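PDB 4G59: M152 protein from Murid herpesvirus 1, which probably helps the virus evade immune surveillance by binding host MHC class I-like ligands that would otherwise alert natural killer and T cells. Local coordinates for residues 195-201 and 233-239; 184-190 and 258-264; 175-179 and 204-208; 33-37 and 49-53. All blocks are in the same frame, centred on the assembly; numbering follows the deposited sequence.

Contact 1: residues 195-201 and 233-239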
loop_
_atom_site.group_PDB
_atom_site.type_symbol
_atom_site.label_atom_id
_atom_site.label_comp_id
_atom_site.label_asym_id
_atom_site.label_seq_id
_atom_site.Cartn_x
_atom_site.Cartn_y
_atom_site.Cartn_z
ATOM N N GLY B 195 -7.732 8.281 22.210
ATOM C CA GLY B 195 -6.350 8.645 22.514
ATOM C C GLY B 195 -5.401 8.696 21.321
ATOM O O GLY B 195 -4.172 8.748 21.482
ATOM N N TYR B 196 -5.963 8.693 20.113
ATOM C CA TYR B 196 -5.154 8.786 18.898
ATOM C C TYR B 196 -4.891 10.236 18.483
ATOM O O TYR B 196 -5.740 11.109 18.666
ATOM C CB TYR B 196 -5.844 8.081 17.731
ATOM C CG TYR B 196 -6.090 6.616 17.943
ATOM C CD1 TYR B 196 -5.475 5.930 18.983
ATOM C CD2 TYR B 196 -6.949 5.921 17.107
ATOM C CE1 TYR B 196 -5.703 4.563 19.185
ATOM C CE2 TYR B 196 -7.197 4.565 17.295
ATOM C CZ TYR B 196 -6.569 3.888 18.331
ATOM O OH TYR B 196 -6.809 2.543 18.520
ATOM N N VAL B 197 -3.719 10.478 17.900
ATOM C CA VAL B 197 -3.431 11.740 17.234
ATOM C C VAL B 197 -2.950 11.419 15.820
ATOM O O VAL B 197 -2.088 10.556 15.633
ATOM C CB VAL B 197 -2.333 12.522 17.964
ATOM C CG1 VAL B 197 -2.038 13.842 17.237
ATOM C CG2 VAL B 197 -2.746 12.799 19.402
ATOM N N SER B 198 -3.512 12.094 14.825
ATOM C CA SER B 198 -3.028 11.956 13.451
ATOM C C SER B 198 -2.272 13.218 13.073
ATOM O O SER B 198 -2.608 14.317 13.557
ATOM C CB SER B 198 -4.182 11.761 12.461
ATOM O OG SER B 198 -5.071 12.868 12.468
ATOM N N CYS B 199 -1.244 13.070 12.236
ATOM C CA CYS B 199 -0.591 14.239 11.625
ATOM C C CYS B 199 -0.674 14.109 10.113
ATOM O O CYS B 199 -0.357 13.042 9.562
ATOM C CB CYS B 199 0.876 14.322 12.052
ATOM S SG CYS B 199 1.799 15.743 11.364
ATOM N N THR B 200 -1.071 15.187 9.438
ATOM C CA THR B 200 -1.233 15.138 7.973
ATOM C C THR B 200 -0.494 16.256 7.236
ATOM O O THR B 200 -0.572 17.426 7.644
ATOM C CB THR B 200 -2.715 15.200 7.591
ATOM O OG1 THR B 200 -3.427 14.181 8.298
ATOM C CG2 THR B 200 -2.904 14.965 6.096
ATOM N N MET B 201 0.225 15.893 6.175
ATOM C CA MET B 201 0.767 16.865 5.230
ATOM C C MET B 201 0.189 16.646 3.821
ATOM O O MET B 201 0.373 15.573 3.219
ATOM C CB MET B 201 2.282 16.802 5.153
ATOM C CG MET B 201 2.817 17.918 4.272
ATOM S SD MET B 201 4.613 17.998 4.254
ATOM C CE MET B 201 4.996 16.687 3.095
ATOM N N VAL B 233 0.648 12.804 3.028
ATOM C CA VAL B 233 1.499 12.041 3.951
ATOM C C VAL B 233 0.767 12.075 5.273
ATOM O O VAL B 233 0.344 13.138 5.715
ATOM C CB VAL B 233 2.886 12.686 4.130
ATOM C CG1 VAL B 233 3.738 11.875 5.128
ATOM C CG2 VAL B 233 3.578 12.815 2.783
ATOM N N GLU B 234 0.589 10.918 5.905
ATOM C CA GLU B 234 -0.245 10.876 7.097
ATOM C C GLU B 234 0.337 9.890 8.074
ATOM O O GLU B 234 0.889 8.875 7.659
ATOM C CB GLU B 234 -1.679 10.485 6.731
ATOM C CG GLU B 234 -2.689 10.589 7.884
ATOM C CD GLU B 234 -4.114 10.808 7.390
ATOM O OE1 GLU B 234 -4.580 11.974 7.362
ATOM O OE2 GLU B 234 -4.769 9.818 7.012
ATOM N N ALA B 235 0.230 10.185 9.370
ATOM C CA ALA B 235 0.766 9.288 10.412
ATOM C C ALA B 235 -0.134 9.281 11.623
ATOM O O ALA B 235 -0.805 10.279 11.902
ATOM C CB ALA B 235 2.199 9.682 10.825
ATOM N N TRP B 236 -0.119 8.174 12.358
ATOM C CA TRP B 236 -0.954 8.015 13.536
ATOM C C TRP B 236 -0.148 7.673 14.783
ATOM O O TRP B 236 0.718 6.784 14.756
ATOM C CB TRP B 236 -1.974 6.912 13.287
ATOM C CG TRP B 236 -3.013 7.321 12.303
ATOM C CD1 TRP B 236 -2.985 7.137 10.952
ATOM C CD2 TRP B 236 -4.245 7.989 12.596
ATOM N NE1 TRP B 236 -4.133 7.650 10.383
ATOM C CE2 TRP B 236 -4.922 8.183 11.371
ATOM C CE3 TRP B 236 -4.839 8.452 13.767
ATOM C CZ2 TRP B 236 -6.173 8.826 11.293
ATOM C CZ3 TRP B 236 -6.087 9.085 13.690
ATOM C CH2 TRP B 236 -6.735 9.265 12.465
ATOM N N LEU B 237 -0.454 8.383 15.868
ATOM C CA LEU B 237 0.161 8.161 17.174
ATOM C C LEU B 237 -0.924 7.699 18.150
ATOM O O LEU B 237 -2.074 8.190 18.129
ATOM C CB LEU B 237 0.817 9.463 17.687
ATOM C CG LEU B 237 1.205 9.578 19.170
ATOM C CD1 LEU B 237 2.404 8.697 19.484
ATOM C CD2 LEU B 237 1.490 11.016 19.602
ATOM N N ASP B 238 -0.550 6.757 18.997
ATOM C CA ASP B 238 -1.416 6.333 20.063
ATOM C C ASP B 238 -0.785 6.908 21.302
ATOM O O ASP B 238 0.298 6.517 21.686
ATOM C CB ASP B 238 -1.442 4.812 20.153
ATOM C CG ASP B 238 -2.461 4.302 21.141
ATOM O OD1 ASP B 238 -2.959 5.092 21.951
ATOM O OD2 ASP B 238 -2.769 3.104 21.106
ATOM N N LEU B 239 -1.469 7.840 21.937
ATOM C CA LEU B 239 -0.974 8.387 23.166
ATOM C C LEU B 239 -0.980 7.167 24.051
ATOM O O LEU B 239 -1.751 6.244 23.838
ATOM C CB LEU B 239 -1.909 9.457 23.712
ATOM C CG LEU B 239 -2.041 10.739 22.896
ATOM C CD1 LEU B 239 -3.067 11.650 23.503
ATOM C CD2 LEU B 239 -0.719 11.446 22.775
#
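Val197 and Leu237 exchange two backbone hydrogen bonds, Val197 N to Leu237 O at 2.8 Å and Leu237 N to Val197 O at 2.7 Å. Cys199 with Ala235 and Met201 with Val233 repeat this antiparallel pairing, and Leu239 N closes the run on the carbonyl of Gly195. With phi at 79°, Gly195 takes up a conformation that suits glycine; with Tyr196 it forms a G1 beta bulge in the pairing on the other side, with strand 185-191.

The polar side-chain link is between Thr200 and Glu234, which stand side by side. Glu234 sets CG opposite its backbone N (chi1 -172°) and runs extended, which carries OE1 to Thr200 OG1, the donor, at 2.7 Å on the anti lone pair. Tyr222 takes OE2, so both carboxylate oxygens of this buried acid have a partner.

Two aromatic residues share this face. Ser198 CB sits over the six-membered ring of Trp236, 3.4 Å from its centroid, a CH-pi contact; the compact serine lets the indole lie close to the strand. The Tyr196 ring turns an edge to Asp238, whose CG is 3.8 Å from Tyr196 CE1, with ring and carboxylate planes 78° apart; Asp238 OD2 pairs with Arg240 and with a basic side chain of the partner protein.

Apolar side chains line the opposite face, where Met201 CE meets Val233 CG2 at 4.1 Å and the neighbours are Phe250, Ile252 and Ile211. Two inner strands, with one face in the hydrophobic core and the other meeting a partner chain, are consistent with an immunoglobulin-like beta sandwich.

Contact 2: residues 184-190 and 258-264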
loop_
_atom_site.group_PDB
_atom_site.type_symbol
_atom_site.label_atom_id
_atom_site.label_comp_id
_atom_site.label_asym_id
_atom_site.label_seq_id
_atom_site.Cartn_x
_atom_site.Cartn_y
_atom_site.Cartn_z
ATOM N N ASN B 184 3.006 23.606 1.465
ATOM C CA ASN B 184 2.265 22.429 1.862
ATOM C C ASN B 184 1.297 22.771 2.994
ATOM O O ASN B 184 1.468 23.783 3.675
ATOM C CB ASN B 184 3.253 21.353 2.305
ATOM C CG ASN B 184 4.269 20.974 1.205
ATOM O OD1 ASN B 184 3.993 21.093 0.013
ATOM N ND2 ASN B 184 5.442 20.482 1.636
ATOM N N GLU B 185 0.280 21.940 3.206
ATOM C CA GLU B 185 -0.642 22.179 4.326
ATOM C C GLU B 185 -0.457 21.119 5.412
ATOM O O GLU B 185 -0.460 19.914 5.126
ATOM C CB GLU B 185 -2.105 22.191 3.861
ATOM C CG GLU B 185 -3.161 22.146 4.986
ATOM C CD GLU B 185 -4.573 21.846 4.461
ATOM O OE1 GLU B 185 -5.141 22.673 3.711
ATOM O OE2 GLU B 185 -5.114 20.773 4.804
ATOM N N TYR B 186 -0.309 21.574 6.652
ATOM C CA TYR B 186 -0.082 20.685 7.778
ATOM C C TYR B 186 -1.275 20.735 8.723
ATOM O O TYR B 186 -1.888 21.786 8.888
ATOM C CB TYR B 186 1.163 21.121 8.518
ATOM C CG TYR B 186 2.379 21.283 7.638
ATOM C CD1 TYR B 186 3.288 20.252 7.492
ATOM C CD2 TYR B 186 2.628 22.470 6.967
ATOM C CE1 TYR B 186 4.418 20.391 6.683
ATOM C CE2 TYR B 186 3.751 22.615 6.155
ATOM C CZ TYR B 186 4.649 21.567 6.037
ATOM O OH TYR B 186 5.767 21.670 5.246
ATOM N N SER B 187 -1.624 19.599 9.324
ATOM C CA SER B 187 -2.742 19.567 10.281
ATOM C C SER B 187 -2.589 18.453 11.321
ATOM O O SER B 187 -1.896 17.461 11.085
ATOM C CB SER B 187 -4.090 19.463 9.554
ATOM O OG SER B 187 -4.228 18.271 8.814
ATOM N N LEU B 188 -3.200 18.640 12.482
ATOM C CA LEU B 188 -3.213 17.615 13.510
ATOM C C LEU B 188 -4.656 17.340 13.900
ATOM O O LEU B 188 -5.493 18.242 13.850
ATOM C CB LEU B 188 -2.459 18.097 14.750
ATOM C CG LEU B 188 -0.959 18.310 14.700
ATOM C CD1 LEU B 188 -0.531 18.998 15.989
ATOM C CD2 LEU B 188 -0.221 16.984 14.508
ATOM N N TYR B 189 -4.948 16.111 14.306
ATOM C CA TYR B 189 -6.242 15.817 14.910
ATOM C C TYR B 189 -6.040 15.011 16.173
ATOM O O TYR B 189 -5.231 14.067 16.202
ATOM C CB TYR B 189 -7.124 15.000 13.977
ATOM C CG TYR B 189 -8.520 14.804 14.538
ATOM C CD1 TYR B 189 -9.469 15.815 14.436
ATOM C CD2 TYR B 189 -8.898 13.627 15.160
ATOM C CE1 TYR B 189 -10.744 15.663 14.932
ATOM C CE2 TYR B 189 -10.192 13.465 15.669
ATOM C CZ TYR B 189 -11.102 14.493 15.545
ATOM O OH TYR B 189 -12.380 14.370 16.034
ATOM N N SER B 190 -6.779 15.365 17.214
ATOM C CA SER B 190 -6.767 14.574 18.438
ATOM C C SER B 190 -8.128 13.970 18.650
ATOM O O SER B 190 -9.132 14.674 18.673
ATOM C CB SER B 190 -6.387 15.425 19.635
ATOM O OG SER B 190 -5.060 15.856 19.509
ATOM N N TRP B 258 15.162 19.824 3.768
ATOM C CA TRP B 258 14.411 20.506 4.796
ATOM C C TRP B 258 13.622 19.509 5.647
ATOM O O TRP B 258 13.348 18.394 5.200
ATOM C CB TRP B 258 13.483 21.532 4.158
ATOM C CG TRP B 258 12.405 20.951 3.281
ATOM C CD1 TRP B 258 12.434 20.815 1.919
ATOM C CD2 TRP B 258 11.120 20.459 3.709
ATOM N NE1 TRP B 258 11.249 20.271 1.482
ATOM C CE2 TRP B 258 10.425 20.048 2.556
ATOM C CE3 TRP B 258 10.494 20.339 4.956
ATOM C CZ2 TRP B 258 9.132 19.510 2.613
ATOM C CZ3 TRP B 258 9.207 19.804 5.014
ATOM C CH2 TRP B 258 8.540 19.400 3.849
ATOM N N TYR B 259 13.275 19.897 6.879
ATOM C CA TYR B 259 12.320 19.126 7.662
ATOM C C TYR B 259 11.453 20.061 8.470
ATOM O O TYR B 259 11.873 21.180 8.781
ATOM C CB TYR B 259 13.006 18.087 8.548
ATOM C CG TYR B 259 13.882 18.635 9.646
ATOM C CD1 TYR B 259 13.378 18.854 10.924
ATOM C CD2 TYR B 259 15.228 18.902 9.418
ATOM C CE1 TYR B 259 14.189 19.335 11.942
ATOM C CE2 TYR B 259 16.043 19.387 10.428
ATOM C CZ TYR B 259 15.518 19.603 11.684
ATOM O OH TYR B 259 16.336 20.085 12.677
ATOM N N ALA B 260 10.238 19.616 8.799
ATOM C CA ALA B 260 9.319 20.431 9.581
ATOM C C ALA B 260 8.894 19.685 10.832
ATOM O O ALA B 260 8.679 18.469 10.805
ATOM C CB ALA B 260 8.104 20.803 8.759
ATOM N N THR B 261 8.772 20.406 11.940
ATOM C CA THR B 261 8.231 19.798 13.147
ATOM C C THR B 261 6.798 20.289 13.247
ATOM O O THR B 261 6.514 21.471 12.954
ATOM C CB THR B 261 9.022 20.194 14.405
ATOM O OG1 THR B 261 9.012 21.618 14.526
ATOM C CG2 THR B 261 10.459 19.748 14.294
ATOM N N VAL B 262 5.894 19.384 13.626
ATOM C CA VAL B 262 4.495 19.752 13.778
ATOM C C VAL B 262 4.091 19.266 15.149
ATOM O O VAL B 262 4.290 18.091 15.471
ATOM C CB VAL B 262 3.590 19.082 12.732
ATOM C CG1 VAL B 262 2.240 19.761 12.710
ATOM C CG2 VAL B 262 4.217 19.109 11.343
ATOM N N LYS B 263 3.530 20.163 15.958
ATOM C CA LYS B 263 3.142 19.806 17.317
ATOM C C LYS B 263 2.183 20.830 17.874
ATOM O O LYS B 263 1.903 21.821 17.205
ATOM C CB LYS B 263 4.372 19.741 18.202
ATOM C CG LYS B 263 5.019 21.073 18.382
ATOM C CD LYS B 263 6.055 20.981 19.470
ATOM C CE LYS B 263 6.540 22.373 19.825
ATOM N NZ LYS B 263 5.475 23.297 20.345
ATOM N N TYR B 264 1.660 20.593 19.075
ATOM C CA TYR B 264 0.785 21.570 19.730
ATOM C C TYR B 264 1.591 22.504 20.662
ATOM O O TYR B 264 2.553 22.068 21.311
ATOM C CB TYR B 264 -0.288 20.856 20.562
ATOM C CG TYR B 264 -1.292 19.998 19.815
ATOM C CD1 TYR B 264 -1.267 18.613 19.935
ATOM C CD2 TYR B 264 -2.300 20.573 19.041
ATOM C CE1 TYR B 264 -2.200 17.813 19.275
ATOM C CE2 TYR B 264 -3.242 19.787 18.373
ATOM C CZ TYR B 264 -3.185 18.404 18.497
ATOM O OH TYR B 264 -4.121 17.616 17.842
#
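Trp258 meets two side chains of residues 184-190 with the benzo part of its indole: Trp258 CH2 lies 3.8 Å from Tyr186 OH, and Trp258 CZ2 lies 3.9 Å from Asn184 ND2. Its chi1 of 65° places CG between backbone N and carbonyl carbon, swinging the ring across the gap. The polar ends are occupied by other partners: Tyr186 OH bonds to Pro181 O, Asn184 OD1 to Thr203, and Trp258 NE1 to Asp179.

Ala260 follows, a small residue that leaves room for the large Tyr186 ring, whose CE1 is 4.3 Å from Ala260 CB. Val262 then spreads its two methyls between two neighbours. CG2 reaches Tyr186 CD1, while CG1 packs at 4.0 Å from Leu188 CG, the valine and leucine sliding past each other in opposite directions. Lys263 starts out away from the other strand, its amine probably pairing with Asp6, and contributes chiefly backbone: its carbonyl carbon touches Leu188 CD1.

Tyr264 ends the run. Leu188 CD1 is centred over one face of the phenol ring, 3.6 Å from the centroid and 8° off the normal, a clear CH-pi contact. Farther along, Tyr264 OH and Ser190 OG share a short hydrogen bond of 2.6 Å in which either may donate.

The strand axes are 7.8 Å apart and no backbone bond joins them, as expected of strands from two facing sheets. The chemistry implies cohesion by interlocking methyls and rings, with the one direct hydrogen bond set where the sandwich core gives way to its margin.

Contact 3: residues 175-179 and 204-208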
loop_
_atom_site.group_PDB
_atom_site.type_symbol
_atom_site.label_atom_id
_atom_site.label_comp_id
_atom_site.label_asym_id
_atom_site.label_seq_id
_atom_site.Cartn_x
_atom_site.Cartn_y
_atom_site.Cartn_z
ATOM N N ILE B 175 10.175 19.011 -10.054
ATOM C CA ILE B 175 9.855 18.623 -8.676
ATOM C C ILE B 175 10.688 19.392 -7.653
ATOM O O ILE B 175 10.147 19.965 -6.688
ATOM C CB ILE B 175 10.120 17.150 -8.456
ATOM C CG1 ILE B 175 9.137 16.290 -9.264
ATOM C CG2 ILE B 175 10.047 16.812 -6.978
ATOM C CD1 ILE B 175 9.585 14.758 -9.320
ATOM N N VAL B 176 12.006 19.373 -7.854
ATOM C CA VAL B 176 12.939 20.174 -7.069
ATOM C C VAL B 176 12.500 21.637 -7.072
ATOM O O VAL B 176 12.475 22.274 -6.025
ATOM C CB VAL B 176 14.368 20.019 -7.619
ATOM C CG1 VAL B 176 15.234 21.217 -7.273
ATOM C CG2 VAL B 176 14.980 18.763 -7.074
ATOM N N ALA B 177 12.102 22.139 -8.246
ATOM C CA ALA B 177 11.690 23.546 -8.424
ATOM C C ALA B 177 10.422 23.938 -7.682
ATOM O O ALA B 177 10.262 25.103 -7.322
ATOM C CB ALA B 177 11.526 23.903 -9.940
ATOM N N MET B 178 9.499 22.995 -7.497
ATOM C CA MET B 178 8.206 23.350 -6.897
ATOM C C MET B 178 8.268 23.138 -5.414
ATOM O O MET B 178 7.385 23.579 -4.686
ATOM C CB MET B 178 7.068 22.485 -7.433
ATOM C CG MET B 178 6.824 22.546 -8.910
ATOM S SD MET B 178 5.254 21.765 -9.323
ATOM C CE MET B 178 5.245 20.356 -8.223
ATOM N N ASP B 179 9.304 22.434 -4.975
ATOM C CA ASP B 179 9.386 21.979 -3.595
ATOM C C ASP B 179 9.620 23.127 -2.622
ATOM O O ASP B 179 10.716 23.674 -2.511
ATOM C CB ASP B 179 10.477 20.911 -3.444
ATOM C CG ASP B 179 10.856 20.652 -2.003
ATOM O OD1 ASP B 179 9.962 20.582 -1.135
ATOM O OD2 ASP B 179 12.063 20.509 -1.752
ATOM N N GLN B 204 1.699 18.893 -3.293
ATOM C CA GLN B 204 1.610 18.586 -4.726
ATOM C C GLN B 204 2.982 18.260 -5.309
ATOM O O GLN B 204 3.203 18.334 -6.524
ATOM C CB GLN B 204 1.018 19.774 -5.472
ATOM C CG GLN B 204 -0.438 20.098 -5.099
ATOM C CD GLN B 204 -0.957 21.341 -5.825
ATOM O OE1 GLN B 204 -0.333 21.827 -6.773
ATOM N NE2 GLN B 204 -2.094 21.860 -5.378
ATOM N N VAL B 205 3.904 17.915 -4.420
ATOM C CA VAL B 205 5.291 17.696 -4.774
ATOM C C VAL B 205 5.677 16.279 -4.370
ATOM O O VAL B 205 5.847 15.992 -3.187
ATOM C CB VAL B 205 6.181 18.707 -4.063
ATOM C CG1 VAL B 205 7.666 18.401 -4.305
ATOM C CG2 VAL B 205 5.836 20.102 -4.542
ATOM N N PRO B 206 5.807 15.385 -5.361
ATOM C CA PRO B 206 5.989 13.956 -5.078
ATOM C C PRO B 206 7.386 13.565 -4.604
ATOM O O PRO B 206 8.132 12.895 -5.339
ATOM C CB PRO B 206 5.702 13.290 -6.434
ATOM C CG PRO B 206 6.034 14.390 -7.487
ATOM C CD PRO B 206 5.595 15.664 -6.803
ATOM N N LEU B 207 7.731 13.912 -3.375
ATOM C CA LEU B 207 9.012 13.459 -2.825
ATOM C C LEU B 207 8.825 12.299 -1.850
ATOM O O LEU B 207 7.728 12.095 -1.302
ATOM C CB LEU B 207 9.760 14.616 -2.154
ATOM C CG LEU B 207 10.257 15.693 -3.112
ATOM C CD1 LEU B 207 10.578 17.000 -2.390
ATOM C CD2 LEU B 207 11.486 15.153 -3.881
ATOM N N ALA B 208 9.890 11.527 -1.639
ATOM C CA ALA B 208 9.821 10.435 -0.666
ATOM C C ALA B 208 9.956 10.963 0.754
ATOM O O ALA B 208 10.985 10.804 1.387
ATOM C CB ALA B 208 10.863 9.373 -0.942
#
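Pro206, at the centre of an inverse gamma turn, brings its ring CG to 4.0 Å from Ile175 CD1 in a contact that no hydrogen bond crosses. The turn is closed inside its own segment by Leu207 N to Val205 O, and its tightness is consistent with Val205, Pro206 and Leu207 all packing on the helix end.

Ile175 receives all three: its CG2 branch lies 3.9 Å from Val205 CG1 and 3.8 Å from Leu207 CD2. Beta-branched Val205 also serves two partners, its CG1 touching Asp179 CB and its CG2 packing at 3.7 Å from Met178 CE. The methionine chain bends at its last torsion, chi3 -39°, which carries the methyl to 3.3 Å from Gln204 O.

Asp179, just past the helix, crosses Leu207 at about a right angle, with CG 3.7 Å from Leu207 CD1. Arg14 and Thr256 both bind OD2 of its buried carboxylate, so the methyl rests against a group already held in place. Such packing of the last turn of the 161-178 helix on a loop between strands is consistent with a joint between an MHC-like platform and an immunoglobulin-like domain.

Contact 4: residues 33-37 and 49-53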
loop_
_atom_site.group_PDB
_atom_site.type_symbol
_atom_site.label_atom_id
_atom_site.label_comp_id
_atom_site.label_asym_id
_atom_site.label_seq_id
_atom_site.Cartn_x
_atom_site.Cartn_y
_atom_site.Cartn_z
ATOM N N GLU B 33 -5.981 -8.909 -16.942
ATOM C CA GLU B 33 -5.987 -7.536 -17.451
ATOM C C GLU B 33 -6.130 -6.475 -16.354
ATOM O O GLU B 33 -6.736 -5.414 -16.567
ATOM C CB GLU B 33 -7.056 -7.364 -18.529
ATOM C CG GLU B 33 -6.801 -8.232 -19.745
ATOM C CD GLU B 33 -7.850 -8.073 -20.813
ATOM O OE1 GLU B 33 -8.769 -7.247 -20.653
ATOM O OE2 GLU B 33 -7.745 -8.781 -21.832
ATOM N N MET B 34 -5.560 -6.775 -15.186
ATOM C CA MET B 34 -5.584 -5.851 -14.058
ATOM C C MET B 34 -4.164 -5.587 -13.568
ATOM O O MET B 34 -3.592 -6.378 -12.808
ATOM C CB MET B 34 -6.469 -6.379 -12.929
ATOM C CG MET B 34 -7.908 -6.570 -13.334
ATOM S SD MET B 34 -8.891 -5.065 -13.295
ATOM C CE MET B 34 -9.032 -4.894 -11.521
ATOM N N PHE B 35 -3.606 -4.466 -14.020
ATOM C CA PHE B 35 -2.245 -4.087 -13.679
ATOM C C PHE B 35 -2.203 -2.708 -13.016
ATOM O O PHE B 35 -2.986 -1.807 -13.348
ATOM C CB PHE B 35 -1.347 -4.069 -14.936
ATOM C CG PHE B 35 -1.175 -5.418 -15.599
ATOM C CD1 PHE B 35 0.004 -6.133 -15.444
ATOM C CD2 PHE B 35 -2.188 -5.963 -16.387
ATOM C CE1 PHE B 35 0.165 -7.381 -16.055
ATOM C CE2 PHE B 35 -2.034 -7.216 -17.010
ATOM C CZ PHE B 35 -0.867 -7.919 -16.844
ATOM N N ARG B 36 -1.296 -2.545 -12.062
ATOM C CA ARG B 36 -0.981 -1.213 -11.589
ATOM C C ARG B 36 0.442 -0.950 -12.055
ATOM O O ARG B 36 1.362 -1.693 -11.699
ATOM C CB ARG B 36 -1.092 -1.111 -10.070
ATOM C CG ARG B 36 -0.938 0.331 -9.518
ATOM C CD ARG B 36 -0.541 0.330 -8.041
ATOM N NE ARG B 36 0.751 -0.329 -7.902
ATOM C CZ ARG B 36 1.143 -1.005 -6.828
ATOM N NH1 ARG B 36 0.329 -1.097 -5.781
ATOM N NH2 ARG B 36 2.350 -1.589 -6.803
ATOM N N HIS B 37 0.615 0.074 -12.884
ATOM C CA HIS B 37 1.950 0.490 -13.312
ATOM C C HIS B 37 2.328 1.820 -12.637
ATOM O O HIS B 37 1.467 2.671 -12.375
ATOM C CB HIS B 37 2.013 0.651 -14.842
ATOM C CG HIS B 37 1.604 -0.572 -15.613
ATOM N ND1 HIS B 37 2.375 -1.719 -15.665
ATOM C CD2 HIS B 37 0.529 -0.805 -16.405
ATOM C CE1 HIS B 37 1.781 -2.606 -16.445
ATOM N NE2 HIS B 37 0.658 -2.080 -16.902
ATOM N N ARG B 49 1.485 6.984 -12.417
ATOM C CA ARG B 49 0.845 5.761 -11.959
ATOM C C ARG B 49 -0.441 5.475 -12.706
ATOM O O ARG B 49 -1.274 6.373 -12.944
ATOM C CB ARG B 49 0.581 5.775 -10.443
ATOM C CG ARG B 49 0.077 4.420 -9.911
ATOM C CD ARG B 49 -0.621 4.538 -8.559
ATOM N NE ARG B 49 0.263 4.877 -7.435
ATOM C CZ ARG B 49 -0.167 5.158 -6.197
ATOM N NH1 ARG B 49 -1.475 5.161 -5.912
ATOM N NH2 ARG B 49 0.713 5.452 -5.236
ATOM N N ILE B 50 -0.597 4.211 -13.072
ATOM C CA ILE B 50 -1.845 3.725 -13.628
ATOM C C ILE B 50 -2.399 2.715 -12.650
ATOM O O ILE B 50 -1.786 1.651 -12.448
ATOM C CB ILE B 50 -1.638 2.992 -14.964
ATOM C CG1 ILE B 50 -0.735 3.804 -15.894
ATOM C CG2 ILE B 50 -2.988 2.698 -15.608
ATOM C CD1 ILE B 50 -0.482 3.165 -17.235
ATOM N N GLU B 51 -3.547 3.035 -12.054
ATOM C CA GLU B 51 -4.230 2.093 -11.169
ATOM C C GLU B 51 -4.822 0.938 -11.968
ATOM O O GLU B 51 -5.075 1.072 -13.168
ATOM C CB GLU B 51 -5.346 2.798 -10.409
ATOM C CG GLU B 51 -4.877 3.976 -9.564
ATOM C CD GLU B 51 -4.116 3.559 -8.326
ATOM O OE1 GLU B 51 -3.823 2.349 -8.170
ATOM O OE2 GLU B 51 -3.817 4.443 -7.502
ATOM N N ALA B 52 -5.051 -0.196 -11.311
ATOM C CA ALA B 52 -5.645 -1.343 -11.986
ATOM C C ALA B 52 -7.034 -0.990 -12.495
ATOM O O ALA B 52 -7.497 -1.556 -13.473
ATOM C CB ALA B 52 -5.689 -2.543 -11.068
ATOM N N SER B 53 -7.691 -0.041 -11.834
ATOM C CA SER B 53 -8.982 0.469 -12.285
ATOM C C SER B 53 -8.920 1.182 -13.641
ATOM O O SER B 53 -9.953 1.540 -14.199
ATOM C CB SER B 53 -9.527 1.452 -11.252
ATOM O OG SER B 53 -8.755 2.639 -11.255
#
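His37 and Ile50 form an antiparallel hydrogen-bonded pair: Ile50 N donates to His37 O at 2.7 Å, nearly straight at 165°, while His37 N reaches Ile50 O at 2.9 Å along a more bent path of 138°. Their side chains lie on the same face and cross, Ile50 CD1 coming 4.2 Å from His37 CD2.

Toward Met34 and Ala52 the pairing gives way to CA-H...O contacts. Arg36 CA makes one with Ile50 O, and Arg36 CG follows it to 3.3 Å from the same oxygen. Beyond Ile50 the chain leaves the strand, and Ala52 CA comes 3.0 Å from Phe35 O. The small Ala52 lets the two chains come this close, its CB resting against Phe35 O, and Met34, bent at chi2 (-82°) and chi3, curls back to place its CE 4.1 Å from Ala52 CB.

Charged side chains make a second layer. Arg36 runs alongside Glu51, its aliphatic CG near Glu51 OE1, but their charged groups do not touch. Instead Arg49 NH1 holds Glu51 OE2 at 2.9 Å, the oxygen lying in the guanidinium plane. Lys57 shares that oxygen and Asp46 takes Arg49 NE, a network that probably favours the charged state of each.

Farther out, Ser27 and Glu78 bind the two ring nitrogens of His37, fixing its rotation, and Phe74 stacks on its ring. Phe35 packs against the 68-89 helix, and Met34 also meets backbone of the partner protein. The arrangement is a beta hairpin near one edge of the platform sheet, beneath a long helix, as in an MHC class I-like fold.

How the contacts relate
Contacts 1 and 3 are buried, whereas contacts 2 and 4 are only partly so. Contact 1 joins neighbouring strands within a sheet, and contact 2 lays strand 185-191, the outer neighbour in that sheet, against the facing sheet; accordingly the first is rich in backbone bonds and the second relies on side chains. They touch directly through Thr200 N to Ser187 O and Met201 SD to Tyr186 CE1. Contact 3 links this sandwich to the platform helix by apolar packing, and reaches contact 2 through the Trp258 to Asp179 bond. Contact 4, in the platform and about 9 Å from contact 3 between nearest atoms, also pairs strands, but through one hydrogen-bonded pair, and adds a salt-bridge network of partly exposed side chains.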